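Local atomic coordinates of Glucose/sorbosone dehydrogenases (Escherichia coli K12, PDB entry 2G8S), a protein that belongs to the glucose/sorbosone dehydrogenase family and folds as a beta-propeller that carries a bound calcium ion. Residues H43-A46 against G47-L50; V71-A74 against P75-Q79; R153-A156 against Q157-D160; A277-N280 against S281-P285; I293-K297 against D298-I302. All blocks are in the same frame, centred on the assembly; numbering follows the deposited sequence.

All five contacts are local turns or hairpin ends strung in series along one propeller chain. Interactions 4 and 5 lie closest together: their centres are 19 Å apart and their nearest atoms about 5 Å. They serve the same four-stranded blade, at the connection after strand 273-279 and at the turn after strand 290-295. Interactions 1 and 2 follow each other in the chain, with nearest atoms about 9 Å apart. Interaction 3 sits across the propeller from interaction 1, their centres 43 Å apart. It lies near the calcium site of Glu-223 and Tyr-233, the Gln-157 side chain being about 8 Å from the ion.

Interaction 1 (H43-A46 against G47-L50); sequences HWQA and GKGL
Trp-44 and Leu-50 face each other near the open end of a tight hairpin, where strand 40-45 turns into the short strand 49-50 at the rim of a propeller blade. The indole is carried obliquely alongside Gly-49 because its CG stands trans to the backbone N (chi1 -177°). From the root outward, Trp-44 CB meets Leu-50 CD1 at 4.1 Å, CG lies near the carbonyl oxygen of Gly-49, and CD1 comes to 3.6 Å from Gly-49 C. Farther out, NE1 of Trp-44 lies 3.9 Å from Gly-49 CA. One face of the ring also rests over the backbone N of Ala-46, toward its rim. Beyond the hairpin, Trp-44 packs on Leu-13 and Gln-14 of strand 8-17, and Leu-50 reaches Gln-14 and Leu-17 of the same strand.

Beside the turn the returning strand opens with a classic beta bulge: Lys-48 and Gly-49 together face Gln-45. Both donate to one acceptor, with Lys-48 N 2.9 Å from Gln-45 O and Gly-49 N 3.0 Å from it. The first donor sits above the carbonyl plane and the second nearly straight ahead of the oxygen, which lets one atom hold two N-H groups. Gln-45 N answers with a bond to Gly-49 O. Gly-47 takes the positive phi (87°) that carries the chain round the turn. On the other side of the sheet from Trp-44, the extended chains of Lys-48 and Gln-45 run alongside each other. One residue further from the turn than Gly-49, Leu-50 CA makes a C-H...O contact of 3.5 Å with His-43 O.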
loop_
_atom_site.group_PDB
_atom_site.type_symbol
_atom_site.label_atom_id
_atom_site.label_comp_id
_atom_site.label_asym_id
_atom_site.label_seq_id
_atom_site.Cartn_x
_atom_site.Cartn_y
_atom_site.Cartn_z
ATOM N N HIS A 43 13.584 12.541 -6.753
ATOM C CA HIS A 43 13.743 13.239 -5.482
ATOM C C HIS A 43 13.100 14.616 -5.588
ATOM O O HIS A 43 13.318 15.333 -6.577
ATOM C CB HIS A 43 15.239 13.372 -5.171
ATOM C CG HIS A 43 15.555 14.291 -4.029
ATOM N ND1 HIS A 43 16.328 15.424 -4.178
ATOM C CD2 HIS A 43 15.216 14.236 -2.719
ATOM C CE1 HIS A 43 16.455 16.026 -3.007
ATOM N NE2 HIS A 43 15.785 15.329 -2.105
ATOM N N TRP A 44 12.289 14.971 -4.592
ATOM C CA TRP A 44 11.743 16.320 -4.487
ATOM C C TRP A 44 12.257 16.984 -3.215
ATOM O O TRP A 44 12.318 16.347 -2.167
ATOM C CB TRP A 44 10.208 16.304 -4.477
ATOM C CG TRP A 44 9.646 17.695 -4.443
ATOM C CD1 TRP A 44 9.346 18.478 -5.519
ATOM C CD2 TRP A 44 9.364 18.486 -3.276
ATOM N NE1 TRP A 44 8.890 19.708 -5.099
ATOM C CE2 TRP A 44 8.891 19.739 -3.730
ATOM C CE3 TRP A 44 9.459 18.256 -1.895
ATOM C CZ2 TRP A 44 8.511 20.759 -2.855
ATOM C CZ3 TRP A 44 9.089 19.279 -1.024
ATOM C CH2 TRP A 44 8.621 20.514 -1.512
ATOM N N GLN A 45 12.609 18.262 -3.313
ATOM C CA GLN A 45 13.013 19.032 -2.137
ATOM C C GLN A 45 12.637 20.498 -2.294
ATOM O O GLN A 45 12.790 21.072 -3.373
ATOM C CB GLN A 45 14.515 18.901 -1.877
ATOM C CG GLN A 45 14.962 19.538 -0.562
ATOM C CD GLN A 45 16.404 19.217 -0.217
ATOM O OE1 GLN A 45 16.869 18.097 -0.423
ATOM N NE2 GLN A 45 17.117 20.200 0.326
ATOM N N ALA A 46 12.157 21.095 -1.205
ATOM C CA ALA A 46 11.746 22.498 -1.202
ATOM C C ALA A 46 12.870 23.388 -1.737
ATOM O O ALA A 46 14.012 23.276 -1.293
ATOM C CB ALA A 46 11.355 22.927 0.205
ATOM N N GLY A 47 12.548 24.237 -2.709
ATOM C CA GLY A 47 13.535 25.152 -3.276
ATOM C C GLY A 47 14.351 24.570 -4.413
ATOM O O GLY A 47 15.002 25.320 -5.154
ATOM N N LYS A 48 14.336 23.244 -4.542
ATOM C CA LYS A 48 15.062 22.547 -5.611
ATOM C C LYS A 48 14.134 21.967 -6.671
ATOM O O LYS A 48 14.538 21.787 -7.824
ATOM C CB LYS A 48 15.932 21.431 -5.038
ATOM C CG LYS A 48 16.962 21.925 -4.042
ATOM C CD LYS A 48 17.923 20.838 -3.645
ATOM C CE LYS A 48 18.885 21.330 -2.578
ATOM N NZ LYS A 48 19.638 20.197 -1.971
ATOM N N GLY A 49 12.903 21.663 -6.272
ATOM C CA GLY A 49 11.947 21.031 -7.158
ATOM C C GLY A 49 12.245 19.554 -7.334
ATOM O O GLY A 49 12.797 18.900 -6.444
ATOM N N LEU A 50 11.887 19.046 -8.507
ATOM C CA LEU A 50 11.907 17.624 -8.785
ATOM C C LEU A 50 13.132 17.243 -9.592
ATOM O O LEU A 50 13.406 17.844 -10.632
ATOM C CB LEU A 50 10.633 17.248 -9.546
ATOM C CG LEU A 50 10.344 15.764 -9.741
ATOM C CD1 LEU A 50 9.999 15.095 -8.403
ATOM C CD2 LEU A 50 9.217 15.623 -10.729
#

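Interaction 2 (V71-A74 against P75-Q79); sequences VVLA and PDFAQ. With EDO (1,2-ethanediol), chain K.
At the end of strand 68-73 the backbone folds through a type I beta turn from Ala-74 to Phe-77, closed by Phe-77 N donating to Ala-74 O at 3.1 Å from well above the carbonyl plane. The turn brings Leu-73 and Phe-77 back together. One methyl of the leucine, CD1, lies over a face of the phenyl ring, 4.0 Å from its centroid and 14° off the normal, a CH-pi contact. It is displaced slightly toward the rim, with Phe-77 CG at 3.9 Å from Leu-73 CD1. The ring is swung to this place by a trans chi1 (179°), while Leu-73 CB stays near Phe-77 CB. Both side chains also touch Ile-83 and Pro-27, so they form a small apolar patch where the short helix 77-80 joins two antiparallel strands of a propeller blade, 68-73 and 82-90.

Asp-76 occupies the N-cap position of that helix, yet its carboxylate makes no capping bond. Its OD1 is hydrogen-bonded to Ser-80 OG and also accepts from O1 of a 1,2-ethanediol, probably from the crystallisation liquor, at 2.7 Å. At the diol's other end, O2 takes a weak bond from Asp-76 N at 2.9 Å. Alongside, Ala-74 CB lies 3.5 Å from the diol O1, and Pro-75 CD is 3.3 Å from its O2.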
loop_
_atom_site.group_PDB
_atom_site.type_symbol
_atom_site.label_atom_id
_atom_site.label_comp_id
_atom_site.label_asym_id
_atom_site.label_seq_id
_atom_site.Cartn_x
_atom_site.Cartn_y
_atom_site.Cartn_z
ATOM N N VAL A 71 7.995 2.799 -2.363
ATOM C CA VAL A 71 9.357 3.108 -1.960
ATOM C C VAL A 71 9.328 3.321 -0.454
ATOM O O VAL A 71 8.532 4.121 0.039
ATOM C CB VAL A 71 9.928 4.360 -2.687
ATOM C CG1 VAL A 71 9.022 5.589 -2.535
ATOM C CG2 VAL A 71 11.322 4.670 -2.175
ATOM N N VAL A 72 10.167 2.582 0.268
ATOM C CA VAL A 72 10.192 2.652 1.732
ATOM C C VAL A 72 11.636 2.596 2.221
ATOM O O VAL A 72 12.414 1.775 1.749
ATOM C CB VAL A 72 9.364 1.489 2.383
ATOM C CG1 VAL A 72 9.391 1.581 3.909
ATOM C CG2 VAL A 72 7.922 1.480 1.864
ATOM N N LEU A 73 11.994 3.454 3.171
ATOM C CA LEU A 73 13.338 3.410 3.745
ATOM C C LEU A 73 13.440 2.252 4.725
ATOM O O LEU A 73 12.484 1.972 5.452
ATOM C CB LEU A 73 13.674 4.718 4.465
ATOM C CG LEU A 73 13.441 6.054 3.771
ATOM C CD1 LEU A 73 14.142 7.124 4.583
ATOM C CD2 LEU A 73 13.942 6.073 2.346
ATOM N N ALA A 74 14.585 1.568 4.749
ATOM C CA ALA A 74 14.821 0.543 5.771
ATOM C C ALA A 74 14.818 1.197 7.158
ATOM O O ALA A 74 15.131 2.386 7.282
ATOM C CB ALA A 74 16.148 -0.164 5.519
ATOM N N PRO A 75 14.433 0.438 8.199
ATOM C CA PRO A 75 14.446 1.039 9.539
ATOM C C PRO A 75 15.819 1.583 9.954
ATOM O O PRO A 75 15.875 2.576 10.679
ATOM C CB PRO A 75 14.025 -0.115 10.450
ATOM C CG PRO A 75 13.220 -1.018 9.546
ATOM C CD PRO A 75 13.918 -0.943 8.214
ATOM N N ASP A 76 16.893 0.944 9.496
ATOM C CA ASP A 76 18.258 1.390 9.833
ATOM C C ASP A 76 18.881 2.315 8.774
ATOM O O ASP A 76 20.115 2.402 8.674
ATOM C CB ASP A 76 19.177 0.194 10.141
ATOM C CG ASP A 76 19.531 -0.623 8.900
ATOM O OD1 ASP A 76 18.889 -0.434 7.842
ATOM O OD2 ASP A 76 20.444 -1.474 8.995
ATOM N N PHE A 77 18.036 3.007 8.007
ATOM C CA PHE A 77 18.485 3.913 6.928
ATOM C C PHE A 77 19.601 4.874 7.370
ATOM O O PHE A 77 20.529 5.146 6.610
ATOM C CB PHE A 77 17.304 4.709 6.345
ATOM C CG PHE A 77 17.701 5.675 5.256
ATOM C CD1 PHE A 77 17.743 5.264 3.924
ATOM C CD2 PHE A 77 18.043 6.991 5.558
ATOM C CE1 PHE A 77 18.120 6.147 2.914
ATOM C CE2 PHE A 77 18.429 7.878 4.553
ATOM C CZ PHE A 77 18.459 7.460 3.228
ATOM N N ALA A 78 19.504 5.374 8.599
ATOM C CA ALA A 78 20.498 6.305 9.144
ATOM C C ALA A 78 21.927 5.783 9.014
ATOM O O ALA A 78 22.866 6.580 8.861
ATOM C CB ALA A 78 20.183 6.631 10.597
ATOM N N GLN A 79 22.088 4.462 9.072
ATOM C CA GLN A 79 23.403 3.830 8.916
ATOM C C GLN A 79 23.564 3.168 7.545
ATOM O O GLN A 79 24.598 3.325 6.891
ATOM C CB GLN A 79 23.668 2.804 10.028
ATOM C CG GLN A 79 23.904 3.402 11.425
ATOM C CD GLN A 79 22.622 3.790 12.147
ATOM O OE1 GLN A 79 22.532 4.863 12.755
ATOM N NE2 GLN A 79 21.625 2.918 12.092
HETATM C C1 EDO K . 17.889 -3.656 8.318
HETATM O O1 EDO K . 17.814 -2.782 7.186
HETATM C C2 EDO K . 16.797 -3.330 9.337
HETATM O O2 EDO K . 16.720 -1.921 9.599
#

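Interaction 3 (R153-A156 against Q157-D160); sequences RPTA and QDLD
Pro-154 and Thr-155 hand their carbonyls to Gln-157 and Asp-158 in a short 3-10 segment within the long connection between blade strands 142-147 and 165-170. The backbone bonds have the three-residue spacing of that helix: Gln-157 N to Pro-154 O is 3.1 Å, and Asp-158 N to Thr-155 O is 3.0 Å. Both donors sit above the plane of the carbonyl they use, the second by 67°.

The polar side chains find protein partners outside the two segments. The Gln-157 chain bends at chi2 (-67°), and its amide is tied at both ends, OE1 to Asn-232 and NE2 to the carbonyl of Trp-235. The side chain lies about 8 Å from the bound calcium ion, one of whose ligands, Tyr-233, follows Asn-232 in the chain. Asp-158 OD2 forms a salt bridge with Lys-161, and Thr-155 OG1 bonds to the carbonyl of Gln-152.

Contacts of van der Waals kind are few: Asp-158 OD2 approaches Thr-155 CA at 3.7 Å, and Gln-157 CB lies 3.6 Å from Pro-154 O.

A water bridges the two segments: it donates to Pro-154 O at 2.7 Å and to Asp-158 OD1 at 2.8 Å, so this proline carbonyl serves two donors.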
loop_
_atom_site.group_PDB
_atom_site.type_symbol
_atom_site.label_atom_id
_atom_site.label_comp_id
_atom_site.label_asym_id
_atom_site.label_seq_id
_atom_site.Cartn_x
_atom_site.Cartn_y
_atom_site.Cartn_z
ATOM N N ARG A 153 -9.581 -14.833 -8.656
ATOM C CA ARG A 153 -10.231 -14.778 -7.341
ATOM C C ARG A 153 -9.915 -15.952 -6.407
ATOM O O ARG A 153 -9.494 -15.736 -5.271
ATOM C CB ARG A 153 -11.753 -14.622 -7.484
ATOM C CG ARG A 153 -12.214 -13.308 -8.081
ATOM C CD ARG A 153 -13.717 -13.117 -7.870
ATOM N NE ARG A 153 -14.495 -13.875 -8.846
ATOM C CZ ARG A 153 -14.995 -13.358 -9.965
ATOM N NH1 ARG A 153 -14.824 -12.072 -10.248
ATOM N NH2 ARG A 153 -15.677 -14.129 -10.797
ATOM N N PRO A 154 -10.109 -17.205 -6.879
ATOM C CA PRO A 154 -9.953 -18.337 -5.954
ATOM C C PRO A 154 -8.561 -18.522 -5.360
ATOM O O PRO A 154 -8.421 -19.161 -4.300
ATOM C CB PRO A 154 -10.271 -19.557 -6.830
ATOM C CG PRO A 154 -10.996 -19.057 -7.972
ATOM C CD PRO A 154 -10.514 -17.670 -8.221
ATOM N N THR A 155 -7.545 -17.984 -6.037
ATOM C CA THR A 155 -6.154 -18.211 -5.639
ATOM C C THR A 155 -5.841 -17.585 -4.290
ATOM O O THR A 155 -4.885 -17.997 -3.625
ATOM C CB THR A 155 -5.136 -17.722 -6.690
ATOM O OG1 THR A 155 -5.291 -16.312 -6.888
ATOM C CG2 THR A 155 -5.351 -18.434 -8.011
ATOM N N ALA A 156 -6.657 -16.617 -3.864
ATOM C CA ALA A 156 -6.442 -15.982 -2.564
ATOM C C ALA A 156 -6.546 -16.992 -1.415
ATOM O O ALA A 156 -5.947 -16.798 -0.358
ATOM C CB ALA A 156 -7.419 -14.826 -2.356
ATOM N N GLN A 157 -7.315 -18.065 -1.625
ATOM C CA GLN A 157 -7.484 -19.104 -0.612
ATOM C C GLN A 157 -6.402 -20.193 -0.655
ATOM O O GLN A 157 -6.295 -21.001 0.274
ATOM C CB GLN A 157 -8.860 -19.764 -0.765
ATOM C CG GLN A 157 -10.021 -18.844 -0.419
ATOM C CD GLN A 157 -10.039 -18.490 1.046
ATOM O OE1 GLN A 157 -10.061 -19.373 1.904
ATOM N NE2 GLN A 157 -10.018 -17.195 1.348
ATOM N N ASP A 158 -5.625 -20.220 -1.734
ATOM C CA ASP A 158 -4.661 -21.300 -1.965
ATOM C C ASP A 158 -3.343 -20.989 -1.269
ATOM O O ASP A 158 -2.665 -20.029 -1.640
ATOM C CB ASP A 158 -4.397 -21.465 -3.460
ATOM C CG ASP A 158 -5.603 -21.979 -4.234
ATOM O OD1 ASP A 158 -6.555 -22.500 -3.604
ATOM O OD2 ASP A 158 -5.581 -21.868 -5.483
ATOM N N LEU A 159 -2.966 -21.813 -0.291
ATOM C CA LEU A 159 -1.740 -21.554 0.474
ATOM C C LEU A 159 -0.452 -21.854 -0.288
ATOM O O LEU A 159 0.631 -21.462 0.162
ATOM C CB LEU A 159 -1.759 -22.269 1.834
ATOM C CG LEU A 159 -2.857 -21.819 2.811
ATOM C CD1 LEU A 159 -2.776 -22.621 4.090
ATOM C CD2 LEU A 159 -2.778 -20.331 3.136
ATOM N N ASP A 160 -0.562 -22.543 -1.428
ATOM C CA ASP A 160 0.592 -22.796 -2.298
ATOM C C ASP A 160 0.894 -21.648 -3.271
ATOM O O ASP A 160 1.863 -21.710 -4.035
ATOM C CB ASP A 160 0.412 -24.111 -3.076
ATOM C CG ASP A 160 -0.767 -24.077 -4.050
ATOM O OD1 ASP A 160 -1.837 -23.534 -3.709
ATOM O OD2 ASP A 160 -0.642 -24.644 -5.163
HETATM O O HOH W 1 -9.223 -21.771 -4.020
#

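Interaction 4 (A277-N280 against S281-P285); sequences AFYN and SDKFP
The phenol oxygen of Tyr-279 comes to the edge of the Phe-284 ring, near its plane, with OH 3.5 Å from Phe-284 CD2. The two side chains meet at a slant and are not stacked on each other. One face of the phenylalanine is covered by its neighbour Lys-283, whose CG stands 3.5 Å above the plane, displaced toward the rim. Outside the contact, Tyr-335 packs edge-to-face with Phe-284, and Trp-287 does so with Tyr-279.

A chi1 of -167° turns the tyrosine ring beside its own carbonyl carbon and along the connection. On the way, CE2 passes 3.2 Å from Ser-281 O, and CZ lies 3.7 Å from Ser-281 CB. At the tip, Phe-284 N makes a weak hydrogen bond to Tyr-279 OH, 3.1 Å long and bent to 135°. The same hydroxyl is hydrogen-bonded to the carbonyl of Gly-334, so it ties this connection to a second loop.

Within the chain's bend, Ser-281 OG accepts from Lys-283 N at 2.9 Å, nearly straight at 164°. That bond makes an ST turn, which starts the connection leaving strand 273-279, the first strand of this propeller blade, on its way to strand 290-295.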
loop_
_atom_site.group_PDB
_atom_site.type_symbol
_atom_site.label_atom_id
_atom_site.label_comp_id
_atom_site.label_asym_id
_atom_site.label_seq_id
_atom_site.Cartn_x
_atom_site.Cartn_y
_atom_site.Cartn_z
ATOM N N ALA A 277 -2.842 6.833 6.368
ATOM C CA ALA A 277 -1.913 7.374 7.356
ATOM C C ALA A 277 -2.638 7.645 8.662
ATOM O O ALA A 277 -3.692 8.288 8.678
ATOM C CB ALA A 277 -1.295 8.657 6.840
ATOM N N PHE A 278 -2.085 7.132 9.752
ATOM C CA PHE A 278 -2.561 7.497 11.089
ATOM C C PHE A 278 -1.933 8.822 11.486
ATOM O O PHE A 278 -0.788 9.115 11.119
ATOM C CB PHE A 278 -2.148 6.431 12.113
ATOM C CG PHE A 278 -2.807 5.095 11.903
ATOM C CD1 PHE A 278 -4.088 4.861 12.384
ATOM C CD2 PHE A 278 -2.148 4.070 11.220
ATOM C CE1 PHE A 278 -4.714 3.624 12.180
ATOM C CE2 PHE A 278 -2.764 2.839 11.005
ATOM C CZ PHE A 278 -4.042 2.613 11.490
ATOM N N TYR A 279 -2.673 9.596 12.277
ATOM C CA TYR A 279 -2.203 10.912 12.706
ATOM C C TYR A 279 -2.072 10.953 14.226
ATOM O O TYR A 279 -3.073 10.833 14.930
ATOM C CB TYR A 279 -3.116 12.028 12.197
ATOM C CG TYR A 279 -2.458 13.374 12.361
ATOM C CD1 TYR A 279 -1.743 13.955 11.313
ATOM C CD2 TYR A 279 -2.524 14.050 13.577
ATOM C CE1 TYR A 279 -1.124 15.190 11.476
ATOM C CE2 TYR A 279 -1.917 15.267 13.751
ATOM C CZ TYR A 279 -1.219 15.838 12.701
ATOM O OH TYR A 279 -0.605 17.050 12.887
ATOM N N ASN A 280 -0.831 11.112 14.692
ATOM C CA ASN A 280 -0.530 11.050 16.129
ATOM C C ASN A 280 0.385 12.192 16.579
ATOM O O ASN A 280 1.165 12.056 17.529
ATOM C CB ASN A 280 0.096 9.697 16.477
ATOM C CG ASN A 280 1.481 9.531 15.886
ATOM O OD1 ASN A 280 1.842 10.216 14.935
ATOM N ND2 ASN A 280 2.262 8.618 16.451
ATOM N N SER A 281 0.250 13.342 15.919
ATOM C CA SER A 281 1.079 14.518 16.198
ATOM C C SER A 281 0.306 15.612 16.927
ATOM O O SER A 281 -0.886 15.795 16.704
ATOM C CB SER A 281 1.651 15.073 14.885
ATOM O OG SER A 281 2.294 16.330 15.070
ATOM N N ASP A 282 0.994 16.336 17.808
ATOM C CA ASP A 282 0.413 17.519 18.445
ATOM C C ASP A 282 0.501 18.769 17.563
ATOM O O ASP A 282 0.013 19.837 17.952
ATOM C CB ASP A 282 1.069 17.786 19.807
ATOM C CG ASP A 282 0.591 16.834 20.891
ATOM O OD1 ASP A 282 -0.492 16.230 20.732
ATOM O OD2 ASP A 282 1.321 16.701 21.900
ATOM N N LYS A 283 1.077 18.653 16.367
ATOM C CA LYS A 283 1.096 19.814 15.465
ATOM C C LYS A 283 -0.317 20.333 15.197
ATOM O O LYS A 283 -0.581 21.531 15.331
ATOM C CB LYS A 283 1.835 19.517 14.144
ATOM C CG LYS A 283 1.690 20.615 13.056
ATOM C CD LYS A 283 2.276 21.998 13.447
ATOM C CE LYS A 283 1.878 23.061 12.420
ATOM N NZ LYS A 283 2.198 24.475 12.810
ATOM N N PHE A 284 -1.226 19.419 14.854
ATOM C CA PHE A 284 -2.624 19.744 14.647
ATOM C C PHE A 284 -3.440 18.846 15.555
ATOM O O PHE A 284 -3.867 17.767 15.143
ATOM C CB PHE A 284 -3.014 19.559 13.185
ATOM C CG PHE A 284 -2.316 20.507 12.262
ATOM C CD1 PHE A 284 -2.562 21.877 12.351
ATOM C CD2 PHE A 284 -1.397 20.044 11.315
ATOM C CE1 PHE A 284 -1.906 22.774 11.513
ATOM C CE2 PHE A 284 -0.745 20.937 10.466
ATOM C CZ PHE A 284 -0.999 22.308 10.574
ATOM N N PRO A 285 -3.626 19.279 16.816
ATOM C CA PRO A 285 -4.299 18.417 17.790
ATOM C C PRO A 285 -5.694 17.969 17.367
ATOM O O PRO A 285 -6.137 16.898 17.789
ATOM C CB PRO A 285 -4.363 19.291 19.050
ATOM C CG PRO A 285 -3.216 20.228 18.911
ATOM C CD PRO A 285 -3.192 20.551 17.429
#

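Interaction 5 (I293-K297 against D298-I302); sequences IGALK and DKDVI
Ile-293 and Ile-302 stand side by side on one face of the sheet, their CB atoms 4.3 Å apart, as partners in a hydrogen-bonded antiparallel pair. Next to them on that face is the pair Ala-295 and Asp-300. Ala-295 CB points to the same side as Ile-302 and lies 3.6 Å from Asp-300 OD1. The aspartate holds CG between its own N and carbonyl carbon (chi1 61°), and its carboxylate is satisfied elsewhere, OD1 by Arg-316 and OD2 by Thr-319. Arg-316 NH1 also takes Asp-298 OD2, so one guanidinium nitrogen joins two carboxylates beside the turn. On the opposite face Val-301 stands against Gly-294, and its CG1 comes to 3.8 Å from Ile-293 O.

Of the backbone bonds the one next to the turn, Asp-300 N to Ala-295 O, is weak at 3.4 Å. The others are shorter: Ala-295 N to Asp-300 O is 2.8 Å, Ile-302 N to Ile-293 O 2.7 Å and Ile-293 N to Ile-302 O 2.9 Å. Lys-299 and Asp-300 both face Ala-295, with Lys-299 in a left-handed conformation (59/50): a G1 beta bulge closing the hairpin between the two middle strands, 290-295 and 300-307, of a four-stranded propeller blade.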
loop_
_atom_site.group_PDB
_atom_site.type_symbol
_atom_site.label_atom_id
_atom_site.label_comp_id
_atom_site.label_asym_id
_atom_site.label_seq_id
_atom_site.Cartn_x
_atom_site.Cartn_y
_atom_site.Cartn_z
ATOM N N ILE A 293 -7.519 8.182 4.753
ATOM C CA ILE A 293 -7.471 7.167 3.696
ATOM C C ILE A 293 -7.791 7.781 2.340
ATOM O O ILE A 293 -8.827 8.431 2.166
ATOM C CB ILE A 293 -8.460 5.999 3.970
ATOM C CG1 ILE A 293 -8.266 5.453 5.390
ATOM C CG2 ILE A 293 -8.293 4.909 2.911
ATOM C CD1 ILE A 293 -9.176 4.259 5.734
ATOM N N GLY A 294 -6.900 7.585 1.372
ATOM C CA GLY A 294 -7.174 8.071 0.029
ATOM C C GLY A 294 -8.334 7.326 -0.607
ATOM O O GLY A 294 -8.580 6.159 -0.290
ATOM N N ALA A 295 -9.041 8.006 -1.508
ATOM C CA ALA A 295 -10.097 7.384 -2.284
ATOM C C ALA A 295 -9.862 7.687 -3.759
ATOM O O ALA A 295 -9.879 8.854 -4.191
ATOM C CB ALA A 295 -11.465 7.878 -1.818
ATOM N N LEU A 296 -9.609 6.633 -4.532
ATOM C CA LEU A 296 -9.358 6.785 -5.963
ATOM C C LEU A 296 -10.631 7.120 -6.741
ATOM O O LEU A 296 -10.630 8.014 -7.592
ATOM C CB LEU A 296 -8.707 5.524 -6.538
ATOM C CG LEU A 296 -7.276 5.247 -6.065
ATOM C CD1 LEU A 296 -6.953 3.767 -6.209
ATOM C CD2 LEU A 296 -6.278 6.103 -6.839
ATOM N N LYS A 297 -11.715 6.403 -6.448
ATOM C CA LYS A 297 -12.979 6.566 -7.161
ATOM C C LYS A 297 -13.745 7.807 -6.690
ATOM O O LYS A 297 -14.280 8.571 -7.502
ATOM C CB LYS A 297 -13.820 5.295 -6.985
ATOM C CG LYS A 297 -15.215 5.309 -7.602
ATOM C CD LYS A 297 -15.921 3.976 -7.326
ATOM C CE LYS A 297 -17.265 3.881 -8.038
ATOM N NZ LYS A 297 -18.145 5.050 -7.764
ATOM N N ASP A 298 -13.804 7.997 -5.373
ATOM C CA ASP A 298 -14.485 9.166 -4.793
ATOM C C ASP A 298 -13.679 10.462 -4.936
ATOM O O ASP A 298 -14.212 11.559 -4.701
ATOM C CB ASP A 298 -14.825 8.935 -3.324
ATOM C CG ASP A 298 -15.978 7.970 -3.121
ATOM O OD1 ASP A 298 -16.737 7.678 -4.077
ATOM O OD2 ASP A 298 -16.127 7.504 -1.975
ATOM N N LYS A 299 -12.399 10.325 -5.292
ATOM C CA LYS A 299 -11.538 11.468 -5.588
ATOM C C LYS A 299 -11.437 12.410 -4.390
ATOM O O LYS A 299 -11.635 13.621 -4.501
ATOM C CB LYS A 299 -12.026 12.211 -6.846
ATOM C CG LYS A 299 -12.060 11.345 -8.109
ATOM C CD LYS A 299 -12.392 12.151 -9.363
ATOM C CE LYS A 299 -12.458 11.233 -10.561
ATOM N NZ LYS A 299 -12.771 11.974 -11.814
ATOM N N ASP A 300 -11.133 11.834 -3.232
ATOM C CA ASP A 300 -10.961 12.608 -2.006
ATOM C C ASP A 300 -10.249 11.779 -0.941
ATOM O O ASP A 300 -9.770 10.683 -1.236
ATOM C CB ASP A 300 -12.287 13.225 -1.511
ATOM C CG ASP A 300 -13.373 12.199 -1.171
ATOM O OD1 ASP A 300 -13.082 11.003 -0.951
ATOM O OD2 ASP A 300 -14.553 12.633 -1.099
ATOM N N VAL A 301 -10.147 12.333 0.263
ATOM C CA VAL A 301 -9.565 11.655 1.416
ATOM C C VAL A 301 -10.636 11.436 2.481
ATOM O O VAL A 301 -11.404 12.343 2.817
ATOM C CB VAL A 301 -8.358 12.447 1.983
ATOM C CG1 VAL A 301 -7.925 11.904 3.364
ATOM C CG2 VAL A 301 -7.196 12.408 0.982
ATOM N N ILE A 302 -10.693 10.209 2.988
ATOM C CA ILE A 302 -11.608 9.854 4.053
ATOM C C ILE A 302 -10.946 10.136 5.392
ATOM O O ILE A 302 -9.822 9.688 5.642
ATOM C CB ILE A 302 -12.003 8.370 3.976
ATOM C CG1 ILE A 302 -12.352 7.960 2.533
ATOM C CG2 ILE A 302 -13.178 8.091 4.909
ATOM C CD1 ILE A 302 -12.513 6.452 2.380
#